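Local coordinates for protein Baccell_00875 (Bacteroides cellulosilyticus DSM 14838, PDB 5NO8) that probably acts as a polysaccharide lyase that removes L-rhamnose caps linked to glucuronic acid in complex arabinogalactan proteins, at residues P186-V191 with W237-H242; Y175-R180 with N243-F248; R50-V55 with S161-H166; P28-I33 with T44-N49; Y70-G75 with T146-N151. All blocks are in the same frame, centred on the assembly; numbering follows the deposited sequence. Where two conformers were deposited one is given.

Contacts 1, 2 and 3 share the eight-stranded antiparallel sheet, where strands 232-242, 187-194, 175-180 and 163-168 lie side by side. Along the chain contact 4 comes first, a hairpin near the N-terminus. Contact 5 then falls within the span of contact 3, and contact 1 within that of contact 2. Measured centre to centre, contacts 1 and 2 are about 7 Å apart, while contacts 3, 4 and 5 lie about 12, 11 and 15 Å from contact 1. The helix of contact 2, the loops of contacts 3 and 5 and the hairpin of contact 4 thus pack against this sheet, gathering distant pieces of sequence around it.

Contact 1. Residues P186-V191 with W237-H242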
# COMPACT_ATOMS: atom_id res chain seq x y z
N PRO A 186 1.29 20.40 -11.70
CA PRO A 186 1.95 20.35 -10.39
C PRO A 186 1.37 19.30 -9.44
O PRO A 186 0.22 18.89 -9.55
CB PRO A 186 1.66 21.73 -9.82
CG PRO A 186 0.32 22.06 -10.38
CD PRO A 186 0.33 21.51 -11.78
N HIS A 187 2.22 18.92 -8.50
CA HIS A 187 1.84 18.13 -7.35
C HIS A 187 1.83 19.02 -6.11
O HIS A 187 2.17 20.20 -6.18
CB HIS A 187 2.83 17.00 -7.21
CG HIS A 187 2.94 16.17 -8.44
ND1 HIS A 187 1.91 15.38 -8.89
CD2 HIS A 187 3.96 16.00 -9.33
CE1 HIS A 187 2.29 14.76 -10.00
NE2 HIS A 187 3.52 15.13 -10.29
N LEU A 188 1.44 18.45 -4.98
CA LEU A 188 1.34 19.20 -3.75
C LEU A 188 2.12 18.53 -2.63
O LEU A 188 2.13 17.31 -2.52
CB LEU A 188 -0.12 19.28 -3.35
CG LEU A 188 -0.53 20.35 -2.34
CD1 LEU A 188 -0.60 21.70 -3.01
CD2 LEU A 188 -1.89 20.04 -1.73
N GLY A 189 2.70 19.36 -1.78
CA GLY A 189 3.43 18.92 -0.62
C GLY A 189 2.95 19.63 0.63
O GLY A 189 2.47 20.77 0.56
N LEU A 190 3.10 18.95 1.76
CA LEU A 190 2.87 19.52 3.08
C LEU A 190 4.08 19.11 3.88
O LEU A 190 4.36 17.92 3.97
CB LEU A 190 1.60 18.95 3.71
CG LEU A 190 1.23 19.44 5.12
CD1 LEU A 190 -0.25 19.25 5.38
CD2 LEU A 190 2.03 18.72 6.22
N VAL A 191 4.79 20.10 4.43
CA VAL A 191 5.98 19.88 5.22
C VAL A 191 5.78 20.51 6.58
O VAL A 191 5.52 21.72 6.67
CB VAL A 191 7.22 20.45 4.53
CG1 VAL A 191 8.44 20.50 5.46
CG2 VAL A 191 7.54 19.59 3.31
N TRP A 237 2.84 24.10 9.37
CA TRP A 237 3.28 23.44 8.16
C TRP A 237 3.18 24.37 6.97
O TRP A 237 2.49 25.39 7.04
CB TRP A 237 2.51 22.16 7.93
CG TRP A 237 0.98 22.23 7.89
CD1 TRP A 237 0.20 23.13 7.22
CD2 TRP A 237 0.08 21.32 8.52
NE1 TRP A 237 -1.11 22.85 7.41
CE2 TRP A 237 -1.22 21.74 8.20
CE3 TRP A 237 0.25 20.18 9.29
CZ2 TRP A 237 -2.35 21.05 8.64
CZ3 TRP A 237 -0.89 19.50 9.74
CH2 TRP A 237 -2.16 19.95 9.42
N HIS A 238 3.89 23.99 5.90
CA HIS A 238 3.86 24.68 4.62
C HIS A 238 3.22 23.75 3.61
O HIS A 238 3.61 22.58 3.55
CB HIS A 238 5.26 24.94 4.14
CG HIS A 238 5.98 26.00 4.88
ND1 HIS A 238 6.69 26.98 4.23
CD2 HIS A 238 6.10 26.26 6.20
CE1 HIS A 238 7.24 27.79 5.13
NE2 HIS A 238 6.91 27.36 6.33
N VAL A 239 2.24 24.27 2.85
CA VAL A 239 1.58 23.57 1.76
C VAL A 239 1.96 24.26 0.46
O VAL A 239 1.90 25.48 0.37
CB VAL A 239 0.07 23.55 1.96
CG1 VAL A 239 -0.61 22.87 0.79
CG2 VAL A 239 -0.26 22.84 3.26
N PHE A 240 2.43 23.49 -0.52
CA PHE A 240 3.10 24.11 -1.67
C PHE A 240 3.06 23.19 -2.89
O PHE A 240 2.99 21.97 -2.78
CB PHE A 240 4.57 24.41 -1.36
CG PHE A 240 5.34 23.19 -0.90
CD1 PHE A 240 5.37 22.86 0.46
CD2 PHE A 240 6.03 22.38 -1.79
CE1 PHE A 240 6.06 21.74 0.91
CE2 PHE A 240 6.72 21.25 -1.35
CZ PHE A 240 6.74 20.93 0.00
N ALA A 241 3.15 23.82 -4.05
CA ALA A 241 3.22 23.12 -5.31
C ALA A 241 4.64 22.61 -5.52
O ALA A 241 5.60 23.24 -5.11
CB ALA A 241 2.86 24.08 -6.44
N HIS A 242 4.76 21.48 -6.18
CA HIS A 242 6.05 20.96 -6.58
C HIS A 242 5.97 20.14 -7.85
O HIS A 242 4.89 19.82 -8.33
CB HIS A 242 6.74 20.20 -5.42
CG HIS A 242 6.10 18.89 -5.09
ND1 HIS A 242 6.32 17.75 -5.82
CD2 HIS A 242 5.21 18.54 -4.12
CE1 HIS A 242 5.63 16.74 -5.30
NE2 HIS A 242 4.94 17.21 -4.27
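H187 with H242, G189 with F240 and V191 with H238 are hydrogen-bonded antiparallel pairs, each closed by two backbone bonds; H187 N reaches H242 O at 2.8 Å. Between them lie the non-hydrogen-bonded pairs L188 with A241 and L190 with V239. These are central strands of the eight-stranded antiparallel sheet, flanked by strands 122-131 and 175-180.

Three CH-pi contacts join the strands. F240 has its CG between the backbone N and the carbonyl carbon (chi1 56°), which brings the ring over G189, whose CA is 4.1 Å from the ring centroid; the ring edge meets V191, F240 CE1 to V191 CG2 at 3.5 Å. A leucine in place of F240 would probably leave the glycine backbone poorly covered and V191 without a flat edge to pack on. H187 CB sits over the H242 ring, 3.7 Å from its centroid. On the L188 and L190 face, L190 CD1 rests 3.9 Å from the centroid of the five-membered ring of W237.

Contact 2. Residues Y175-R180 with N243-F248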
# COMPACT_ATOMS: atom_id res chain seq x y z
N TYR A 175 5.55 14.76 6.86
CA TYR A 175 5.15 15.37 5.62
C TYR A 175 4.02 14.61 4.96
O TYR A 175 3.70 13.49 5.32
CB TYR A 175 6.35 15.50 4.66
CG TYR A 175 6.95 14.20 4.19
CD1 TYR A 175 6.30 13.39 3.25
CD2 TYR A 175 8.16 13.76 4.69
CE1 TYR A 175 6.86 12.21 2.82
CE2 TYR A 175 8.73 12.59 4.25
CZ TYR A 175 8.07 11.83 3.31
OH TYR A 175 8.61 10.64 2.91
N VAL A 176 3.44 15.25 3.95
CA VAL A 176 2.57 14.59 2.99
C VAL A 176 3.02 15.00 1.58
O VAL A 176 3.21 16.19 1.29
CB VAL A 176 1.07 14.93 3.18
CG1 VAL A 176 0.25 14.15 2.18
CG2 VAL A 176 0.57 14.63 4.60
N ASN A 177 3.24 14.00 0.73
CA ASN A 177 3.54 14.23 -0.66
C ASN A 177 2.35 13.72 -1.45
O ASN A 177 2.12 12.53 -1.50
CB ASN A 177 4.81 13.49 -1.03
CG ASN A 177 5.24 13.75 -2.46
OD1 ASN A 177 4.78 14.71 -3.10
ND2 ASN A 177 6.09 12.88 -2.99
N ALA A 178 1.56 14.64 -2.02
CA ALA A 178 0.38 14.30 -2.76
C ALA A 178 0.66 14.37 -4.25
O ALA A 178 0.87 15.43 -4.81
CB ALA A 178 -0.75 15.21 -2.37
N ILE A 179 0.70 13.19 -4.88
CA ILE A 179 1.07 13.06 -6.28
C ILE A 179 -0.19 12.85 -7.10
O ILE A 179 -0.93 11.91 -6.89
CB ILE A 179 2.05 11.89 -6.48
CG1 ILE A 179 3.34 12.11 -5.68
CG2 ILE A 179 2.35 11.67 -7.95
CD1 ILE A 179 4.14 13.33 -6.05
N ARG A 180 -0.47 13.77 -8.02
CA ARG A 180 -1.60 13.61 -8.92
C ARG A 180 -1.50 12.25 -9.60
O ARG A 180 -0.42 11.84 -10.03
CB ARG A 180 -1.62 14.72 -9.98
CG ARG A 180 -2.93 14.81 -10.76
CD ARG A 180 -2.71 15.69 -11.98
NE ARG A 180 -2.12 16.98 -11.64
CZ ARG A 180 -2.76 18.14 -11.49
NH1 ARG A 180 -4.07 18.25 -11.68
NH2 ARG A 180 -2.07 19.21 -11.14
N ASN A 243 7.12 19.83 -8.40
CA ASN A 243 7.21 19.17 -9.71
C ASN A 243 7.57 17.71 -9.70
O ASN A 243 7.83 17.14 -10.75
CB ASN A 243 8.19 19.96 -10.58
CG ASN A 243 7.59 21.24 -11.09
OD1 ASN A 243 6.40 21.30 -11.44
ND2 ASN A 243 8.40 22.29 -11.14
N GLY A 244 7.57 17.07 -8.54
CA GLY A 244 7.83 15.62 -8.47
C GLY A 244 8.69 15.32 -7.26
O GLY A 244 9.01 16.24 -6.50
N ASN A 245 9.06 14.06 -7.10
CA ASN A 245 9.71 13.61 -5.86
C ASN A 245 11.01 14.35 -5.54
O ASN A 245 11.23 14.72 -4.38
CB ASN A 245 9.92 12.10 -5.87
CG ASN A 245 8.61 11.33 -5.92
OD1 ASN A 245 7.63 11.68 -5.26
ND2 ASN A 245 8.57 10.28 -6.73
N ASP A 246 11.86 14.59 -6.53
CA ASP A 246 13.11 15.31 -6.28
C ASP A 246 12.89 16.74 -5.86
O ASP A 246 13.58 17.25 -5.00
CB ASP A 246 14.03 15.31 -7.53
CG ASP A 246 14.72 14.00 -7.78
OD1 ASP A 246 14.82 13.16 -6.84
OD2 ASP A 246 15.20 13.80 -8.93
N ASP A 247 11.94 17.40 -6.52
CA ASP A 247 11.62 18.78 -6.22
C ASP A 247 10.98 18.86 -4.83
O ASP A 247 11.32 19.75 -4.04
CB ASP A 247 10.67 19.31 -7.28
CG ASP A 247 10.48 20.81 -7.21
OD1 ASP A 247 11.44 21.54 -6.93
OD2 ASP A 247 9.34 21.28 -7.45
N PHE A 248 10.10 17.91 -4.53
CA PHE A 248 9.51 17.81 -3.17
C PHE A 248 10.60 17.70 -2.11
O PHE A 248 10.63 18.47 -1.15
CB PHE A 248 8.55 16.63 -3.06
CG PHE A 248 8.03 16.41 -1.66
CD1 PHE A 248 7.02 17.22 -1.14
CD2 PHE A 248 8.56 15.41 -0.86
CE1 PHE A 248 6.54 17.03 0.15
CE2 PHE A 248 8.11 15.23 0.46
CZ PHE A 248 7.09 16.03 0.95
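N177 lies flat on F248: amide and ring planes differ by only 6°, and N177 CB sits 3.9 Å from the centroid of the F248 ring, almost on its normal. With CG anti to the backbone N (chi1 -177°), the asparagine extends from the strand across the aromatic face. At the far end of the ring, F248 presents its edge to the face of Y175 in a T-shaped pair, with F248 CZ 3.6 Å from Y175 CD1. The N177 amide also donates: N177 ND2 reaches N245 OD1 at 3.0 Å, lying in the plane of the acceptor carbonyl although the bond is bent at the hydrogen (131°).

This is helix-on-sheet packing, in which the first turn of helix 245-254 covers strand 175-180. The helix follows directly on strand 232-242, with G244 as its N-cap. G244 O takes the first-turn bond from F248 N at 2.8 Å, and at the glycine's backbone angles a CB would collide with the carbonyl oxygen of N243. D247 OD2 bonds N243 N at 2.8 Å, tying the chain before the helix to its first turn. Farther out, H242 contacts both segments: its ND1 binds G244 N, its NE2 makes a weak bond to N177 OD1, and its ring meets that of F248.

Contact 3. Residues R50-V55 with S161-H166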
# COMPACT_ATOMS: atom_id res chain seq x y z
N ARG A 50 -5.61 21.80 -15.25
CA ARG A 50 -6.66 20.89 -14.87
C ARG A 50 -7.52 21.39 -13.70
O ARG A 50 -8.56 20.79 -13.43
CB ARG A 50 -6.08 19.51 -14.57
CG ARG A 50 -5.31 18.91 -15.75
CD ARG A 50 -4.57 17.64 -15.37
NE ARG A 50 -4.10 16.93 -16.57
CZ ARG A 50 -3.02 17.24 -17.28
NH1 ARG A 50 -2.24 18.26 -16.94
NH2 ARG A 50 -2.70 16.51 -18.36
N SER A 51 -7.09 22.45 -13.02
CA SER A 51 -7.85 23.11 -11.95
C SER A 51 -8.29 22.13 -10.84
O SER A 51 -9.40 22.18 -10.33
CB SER A 51 -9.07 23.84 -12.54
OG SER A 51 -8.65 24.86 -13.43
N MET A 52 -7.39 21.22 -10.49
CA MET A 52 -7.71 20.22 -9.49
C MET A 52 -7.95 20.85 -8.10
O MET A 52 -7.26 21.79 -7.71
CB MET A 52 -6.53 19.25 -9.40
CG MET A 52 -6.61 18.29 -8.26
SD MET A 52 -5.37 17.05 -8.48
CE MET A 52 -5.63 16.27 -6.91
N ASN A 53 -8.93 20.31 -7.39
CA ASN A 53 -9.14 20.60 -5.97
C ASN A 53 -8.44 19.51 -5.17
O ASN A 53 -8.74 18.34 -5.34
CB ASN A 53 -10.63 20.59 -5.64
CG ASN A 53 -10.93 21.08 -4.23
OD1 ASN A 53 -10.03 21.44 -3.46
ND2 ASN A 53 -12.21 21.11 -3.89
N TRP A 54 -7.48 19.91 -4.35
CA TRP A 54 -6.65 18.95 -3.62
C TRP A 54 -7.33 18.40 -2.38
O TRP A 54 -6.82 17.43 -1.79
CB TRP A 54 -5.30 19.57 -3.30
CG TRP A 54 -4.51 19.76 -4.54
CD1 TRP A 54 -4.56 20.83 -5.42
CD2 TRP A 54 -3.60 18.83 -5.12
NE1 TRP A 54 -3.71 20.62 -6.47
CE2 TRP A 54 -3.11 19.40 -6.31
CE3 TRP A 54 -3.12 17.57 -4.72
CZ2 TRP A 54 -2.18 18.74 -7.12
CZ3 TRP A 54 -2.19 16.93 -5.51
CH2 TRP A 54 -1.73 17.52 -6.71
N VAL A 55 -8.47 18.96 -2.01
CA VAL A 55 -9.29 18.40 -0.93
C VAL A 55 -10.64 17.86 -1.41
O VAL A 55 -11.18 18.27 -2.44
CB VAL A 55 -9.50 19.39 0.26
CG1 VAL A 55 -8.17 19.79 0.87
CG2 VAL A 55 -10.28 20.63 -0.12
N SER A 161 -7.35 14.59 -11.72
CA SER A 161 -7.99 15.38 -10.65
C SER A 161 -8.03 14.76 -9.26
O SER A 161 -8.79 15.25 -8.41
CB SER A 161 -9.44 15.67 -11.07
OG SER A 161 -9.46 16.24 -12.36
N ARG A 162 -7.27 13.69 -9.02
CA ARG A 162 -7.15 13.07 -7.69
C ARG A 162 -5.69 12.84 -7.40
O ARG A 162 -4.85 12.90 -8.29
CB ARG A 162 -7.94 11.77 -7.58
CG ARG A 162 -9.44 11.88 -7.83
CD ARG A 162 -10.11 12.71 -6.74
NE ARG A 162 -11.55 12.74 -6.87
CZ ARG A 162 -12.22 13.55 -7.70
NH1 ARG A 162 -11.59 14.41 -8.48
NH2 ARG A 162 -13.55 13.49 -7.75
N ALA A 163 -5.38 12.58 -6.13
CA ALA A 163 -3.97 12.46 -5.72
C ALA A 163 -3.73 11.22 -4.86
O ALA A 163 -4.52 10.92 -3.97
CB ALA A 163 -3.55 13.69 -4.96
N HIS A 164 -2.63 10.54 -5.15
CA HIS A 164 -2.07 9.53 -4.23
C HIS A 164 -1.38 10.29 -3.09
O HIS A 164 -0.41 11.02 -3.32
CB HIS A 164 -1.08 8.65 -4.96
CG HIS A 164 -1.70 7.83 -6.04
ND1 HIS A 164 -2.81 7.05 -5.84
CD2 HIS A 164 -1.33 7.64 -7.34
CE1 HIS A 164 -3.10 6.40 -6.96
NE2 HIS A 164 -2.23 6.76 -7.88
N THR A 165 -1.90 10.12 -1.88
CA THR A 165 -1.44 10.91 -0.75
C THR A 165 -0.44 10.10 0.08
O THR A 165 -0.82 9.15 0.74
CB THR A 165 -2.68 11.34 0.04
OG1 THR A 165 -3.56 12.04 -0.87
CG2 THR A 165 -2.32 12.27 1.12
N HIS A 166 0.82 10.48 0.03
CA HIS A 166 1.89 9.73 0.68
C HIS A 166 2.16 10.42 2.00
O HIS A 166 2.78 11.48 2.05
CB HIS A 166 3.10 9.71 -0.21
CG HIS A 166 2.83 9.01 -1.51
ND1 HIS A 166 2.44 7.69 -1.55
CD2 HIS A 166 2.79 9.46 -2.79
CE1 HIS A 166 2.20 7.35 -2.81
NE2 HIS A 166 2.43 8.40 -3.58
O HOH W 1 -9.52 18.91 -11.86
O HOH W 2 -10.27 17.70 -8.24
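M52 makes the broadest apolar contact here. CG stands anti to the backbone N (chi1 170°) and the chain beyond it is extended, which lays the thioether along the backbone of 161-163: M52 SD is 3.6 Å from S161 C, and M52 CE is 3.5 Å from R162 C. The same methyl lies over the rim of the W54 indole, and A163 CB completes the cluster at 3.6 Å from W54 CZ3. An alanine at M52 would probably open a gap under the indole and leave the S161-R162 backbone without its apolar cover.

Polar contact runs through two waters. One joins R50 O (2.6 Å) to S161 OG (2.7 Å); the other accepts from N53 N at 3.1 Å and donates to S161 O at 2.9 Å. S161 O also receives R162 NH1 from above the carbonyl plane, while R162 NE binds N151 OD1. N53 OD1 forms an Asx turn with V55 N and also binds L43 N.

Loop 50-55 thus packs against the start of strand 163-168 and the two residues before it. No direct hydrogen bond links the segments, which implies that sulfur, methyl and ring packing set the fit, with the two waters as polar bridges.

Contact 4. Residues P28-I33 with T44-N49; sequences PVEMRI and TLKGDN
E30 and T44 exchange both backbone bonds: E30 N donates to T44 O at 2.9 Å and T44 N to E30 O at 2.8 Å, each within a few degrees of linear at the hydrogen. Two residues along, K46 N reaches P28 O at 2.9 Å. Between these bonds V29 and L45 form a non-hydrogen-bonded pair, whose V29 CG2 and L45 CD2 touch at 3.8 Å on the face turned to the large sheet. V29 also has a backbone hydrogen bond with G121, and T44 OG1 a weak one with M52 O.

The strands 29-33 and 40-45 make a two-stranded beta hairpin, and this contact is its open end, away from the connecting turn. Just past the second strand, a type II turn from L45 to D48 is closed by D48 N on L45 O at 3.1 Å. G47 takes the turn position with positive phi (97°), where a side chain would press on the carbonyl oxygen of K46. Both oxygens of the D48 carboxylate have partners: OD1 takes R50 N, while OD2 takes M52 N and a salt bridge from R180.

On the face that carries E30 and T44, E30 CB meets T44 CG2 at 3.6 Å and E30 crosses K46. The lysine is extended, and K46 CG lies 3.7 Å from E30 OE2. K46 NZ stays 5.0 Å from E30 OE2, so the opposite charges probably attract without forming a salt bridge.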
# COMPACT_ATOMS: atom_id res chain seq x y z
N PRO A 28 1.32 29.27 -7.32
CA PRO A 28 0.88 29.67 -5.97
C PRO A 28 -0.40 28.97 -5.49
O PRO A 28 -1.34 28.72 -6.26
CB PRO A 28 0.63 31.19 -6.10
CG PRO A 28 0.72 31.51 -7.53
CD PRO A 28 1.46 30.41 -8.23
N VAL A 29 -0.43 28.69 -4.19
CA VAL A 29 -1.60 28.11 -3.59
C VAL A 29 -2.72 29.15 -3.53
O VAL A 29 -2.48 30.31 -3.14
CB VAL A 29 -1.30 27.60 -2.17
CG1 VAL A 29 -2.56 27.04 -1.55
CG2 VAL A 29 -0.22 26.52 -2.21
N GLU A 30 -3.92 28.72 -3.92
CA GLU A 30 -5.13 29.50 -3.75
C GLU A 30 -6.15 28.66 -2.99
O GLU A 30 -6.15 27.43 -3.05
CB GLU A 30 -5.69 29.93 -5.11
CG GLU A 30 -4.73 30.82 -5.89
CD GLU A 30 -5.33 31.41 -7.17
OE1 GLU A 30 -6.11 30.73 -7.86
OE2 GLU A 30 -4.98 32.57 -7.50
N MET A 31 -7.01 29.34 -2.25
CA MET A 31 -7.94 28.67 -1.36
C MET A 31 -9.26 29.38 -1.28
O MET A 31 -9.33 30.57 -1.54
CB MET A 31 -7.33 28.50 0.03
CG MET A 31 -6.28 29.54 0.40
SD MET A 31 -5.87 29.53 2.15
CE MET A 31 -5.12 27.97 2.19
N ARG A 32 -10.29 28.63 -0.95
CA ARG A 32 -11.57 29.18 -0.51
C ARG A 32 -11.75 28.72 0.93
O ARG A 32 -11.57 27.53 1.24
CB ARG A 32 -12.72 28.67 -1.36
N ILE A 33 -12.10 29.65 1.79
CA ILE A 33 -12.33 29.38 3.19
C ILE A 33 -13.82 29.35 3.44
O ILE A 33 -14.55 30.26 2.98
CB ILE A 33 -11.72 30.50 4.06
CG1 ILE A 33 -10.23 30.73 3.74
CG2 ILE A 33 -11.94 30.25 5.53
CD1 ILE A 33 -9.34 29.55 3.96
N THR A 44 -6.42 24.92 -4.34
CA THR A 44 -6.04 24.77 -5.74
C THR A 44 -4.69 25.42 -5.99
O THR A 44 -4.18 26.16 -5.15
CB THR A 44 -7.07 25.43 -6.69
OG1 THR A 44 -6.70 25.16 -8.04
CG2 THR A 44 -7.08 26.92 -6.50
N LEU A 45 -4.11 25.11 -7.14
CA LEU A 45 -2.81 25.67 -7.50
C LEU A 45 -3.01 26.53 -8.75
O LEU A 45 -3.50 26.04 -9.79
CB LEU A 45 -1.80 24.57 -7.74
CG LEU A 45 -1.51 23.70 -6.51
CD1 LEU A 45 -0.61 22.55 -6.89
CD2 LEU A 45 -0.86 24.53 -5.41
N LYS A 46 -2.67 27.81 -8.62
CA LYS A 46 -2.85 28.75 -9.73
C LYS A 46 -1.95 28.35 -10.89
O LYS A 46 -0.75 28.15 -10.70
CB LYS A 46 -2.52 30.16 -9.29
CG LYS A 46 -2.97 31.22 -10.28
CD LYS A 46 -2.13 32.46 -10.12
CE LYS A 46 -2.52 33.53 -11.13
NZ LYS A 46 -1.87 34.81 -10.71
N GLY A 47 -2.55 28.18 -12.06
CA GLY A 47 -1.78 27.76 -13.24
C GLY A 47 -1.83 26.28 -13.53
O GLY A 47 -1.27 25.83 -14.52
N ASP A 48 -2.49 25.50 -12.66
CA ASP A 48 -2.83 24.13 -12.98
C ASP A 48 -3.95 24.19 -14.01
O ASP A 48 -5.08 24.57 -13.66
CB ASP A 48 -3.32 23.40 -11.73
CG ASP A 48 -3.69 21.95 -11.99
OD1 ASP A 48 -3.50 21.47 -13.13
OD2 ASP A 48 -4.23 21.30 -11.05
N ASN A 49 -3.65 23.81 -15.25
CA ASN A 49 -4.68 23.80 -16.33
C ASN A 49 -5.83 22.83 -16.08
O ASN A 49 -6.91 23.00 -16.66
CB ASN A 49 -4.04 23.43 -17.69
CG ASN A 49 -3.07 24.49 -18.18
OD1 ASN A 49 -3.17 25.66 -17.82
ND2 ASN A 49 -2.13 24.08 -19.01

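Contact 5. Residues Y70-G75 with T146-N151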
# COMPACT_ATOMS: atom_id res chain seq x y z
N TYR A 70 -15.70 17.88 8.60
CA TYR A 70 -14.44 17.34 8.07
C TYR A 70 -13.59 18.32 7.27
O TYR A 70 -12.58 17.93 6.67
CB TYR A 70 -14.72 16.11 7.20
CG TYR A 70 -15.17 14.91 7.97
CD1 TYR A 70 -14.33 14.34 8.94
CD2 TYR A 70 -16.36 14.28 7.70
CE1 TYR A 70 -14.71 13.22 9.65
CE2 TYR A 70 -16.76 13.14 8.41
CZ TYR A 70 -15.91 12.61 9.37
OH TYR A 70 -16.26 11.50 10.04
N GLY A 71 -13.98 19.59 7.26
CA GLY A 71 -13.19 20.60 6.57
C GLY A 71 -11.74 20.65 7.02
O GLY A 71 -11.44 20.50 8.20
N TRP A 72 -10.85 20.89 6.07
CA TRP A 72 -9.42 21.05 6.34
C TRP A 72 -9.20 22.11 7.40
O TRP A 72 -9.67 23.27 7.28
CB TRP A 72 -8.70 21.47 5.05
CG TRP A 72 -7.26 21.72 5.21
CD1 TRP A 72 -6.68 22.73 5.91
CD2 TRP A 72 -6.20 20.99 4.62
NE1 TRP A 72 -5.32 22.66 5.81
CE2 TRP A 72 -5.00 21.61 5.00
CE3 TRP A 72 -6.14 19.87 3.77
CZ2 TRP A 72 -3.75 21.12 4.63
CZ3 TRP A 72 -4.89 19.41 3.38
CH2 TRP A 72 -3.72 20.02 3.82
N GLY A 73 -8.48 21.74 8.46
CA GLY A 73 -8.19 22.71 9.51
C GLY A 73 -9.09 22.61 10.72
O GLY A 73 -8.76 23.19 11.78
N LEU A 74 -10.21 21.91 10.59
CA LEU A 74 -11.00 21.51 11.71
C LEU A 74 -10.34 20.30 12.36
O LEU A 74 -9.37 19.76 11.83
CB LEU A 74 -12.45 21.24 11.34
CG LEU A 74 -13.13 22.43 10.63
CD1 LEU A 74 -14.58 22.04 10.38
CD2 LEU A 74 -13.01 23.74 11.41
N GLY A 75 -10.82 19.92 13.52
CA GLY A 75 -10.17 18.80 14.22
C GLY A 75 -10.84 18.48 15.52
O GLY A 75 -11.99 18.88 15.76
N THR A 146 -7.21 16.76 7.37
CA THR A 146 -6.51 17.15 6.15
C THR A 146 -7.10 16.27 5.05
O THR A 146 -6.50 15.25 4.66
CB THR A 146 -4.97 16.99 6.26
OG1 THR A 146 -4.66 15.63 6.55
CG2 THR A 146 -4.39 17.92 7.32
N PRO A 147 -8.30 16.63 4.57
CA PRO A 147 -9.06 15.72 3.69
C PRO A 147 -8.56 15.75 2.26
O PRO A 147 -9.26 16.19 1.36
CB PRO A 147 -10.49 16.23 3.83
CG PRO A 147 -10.34 17.67 4.14
CD PRO A 147 -9.10 17.79 4.98
N PHE A 148 -7.34 15.26 2.06
CA PHE A 148 -6.73 15.15 0.72
C PHE A 148 -7.64 14.33 -0.18
O PHE A 148 -8.26 13.34 0.26
CB PHE A 148 -5.33 14.52 0.77
CG PHE A 148 -4.28 15.36 1.42
CD1 PHE A 148 -3.61 16.34 0.70
CD2 PHE A 148 -3.93 15.15 2.75
CE1 PHE A 148 -2.63 17.13 1.29
CE2 PHE A 148 -2.97 15.94 3.35
CZ PHE A 148 -2.32 16.93 2.63
N ASN A 149 -7.70 14.72 -1.46
CA ASN A 149 -8.67 14.18 -2.43
C ASN A 149 -8.16 12.87 -3.04
O ASN A 149 -7.78 12.82 -4.21
CB ASN A 149 -8.96 15.26 -3.50
CG ASN A 149 -10.28 15.08 -4.20
OD1 ASN A 149 -11.10 14.26 -3.83
ND2 ASN A 149 -10.49 15.88 -5.26
N ASP A 150 -8.08 11.85 -2.19
CA ASP A 150 -7.50 10.55 -2.52
C ASP A 150 -8.65 9.57 -2.57
O ASP A 150 -9.11 9.01 -1.55
CB ASP A 150 -6.45 10.14 -1.48
CG ASP A 150 -5.64 8.91 -1.89
OD1 ASP A 150 -6.15 8.05 -2.68
OD2 ASP A 150 -4.47 8.79 -1.43
N ASN A 151 -9.18 9.39 -3.77
CA ASN A 151 -10.30 8.49 -3.99
C ASN A 151 -10.39 8.16 -5.49
O ASN A 151 -9.66 8.74 -6.29
CB ASN A 151 -11.60 9.10 -3.44
CG ASN A 151 -11.79 10.53 -3.87
OD1 ASN A 151 -12.09 10.78 -5.03
ND2 ASN A 151 -11.60 11.49 -2.92
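W72 points the edge of its six-membered ring at the face of F148, a T-shaped pair with planes at 79° and centroids 5.2 Å apart. W72 CH2 and F148 CZ come to 3.6 Å. The indole is swung out from the turn because its CG is anti to the backbone N (chi1 178°). T146 covers one face of that ring, its CB 4.1 Å from the ring centroid. P147 lies closer to the main chain: its CD is 3.5 Å from W72 CA, and its CG 3.4 Å from Y70 O.

Both segments are loops, one leading into strand 75-81 and one leaving its antiparallel partner 137-145. The type II turn G71-L74 is closed by L74 N on G71 O at 3.0 Å. In the other segment P147 centres an inverse gamma turn, with F148 N only 2.7 Å from T146 O; this bend is consistent with T146, P147 and F148 all reaching W72.

No hydrogen bond crosses between the segments, and every touching residue is buried. The indole NE1 is satisfied by E125 OE1, which also takes W237 NE1. The contact is therefore aromatic and aliphatic packing, with the polar end of the tryptophan tied to the neighbouring sheet.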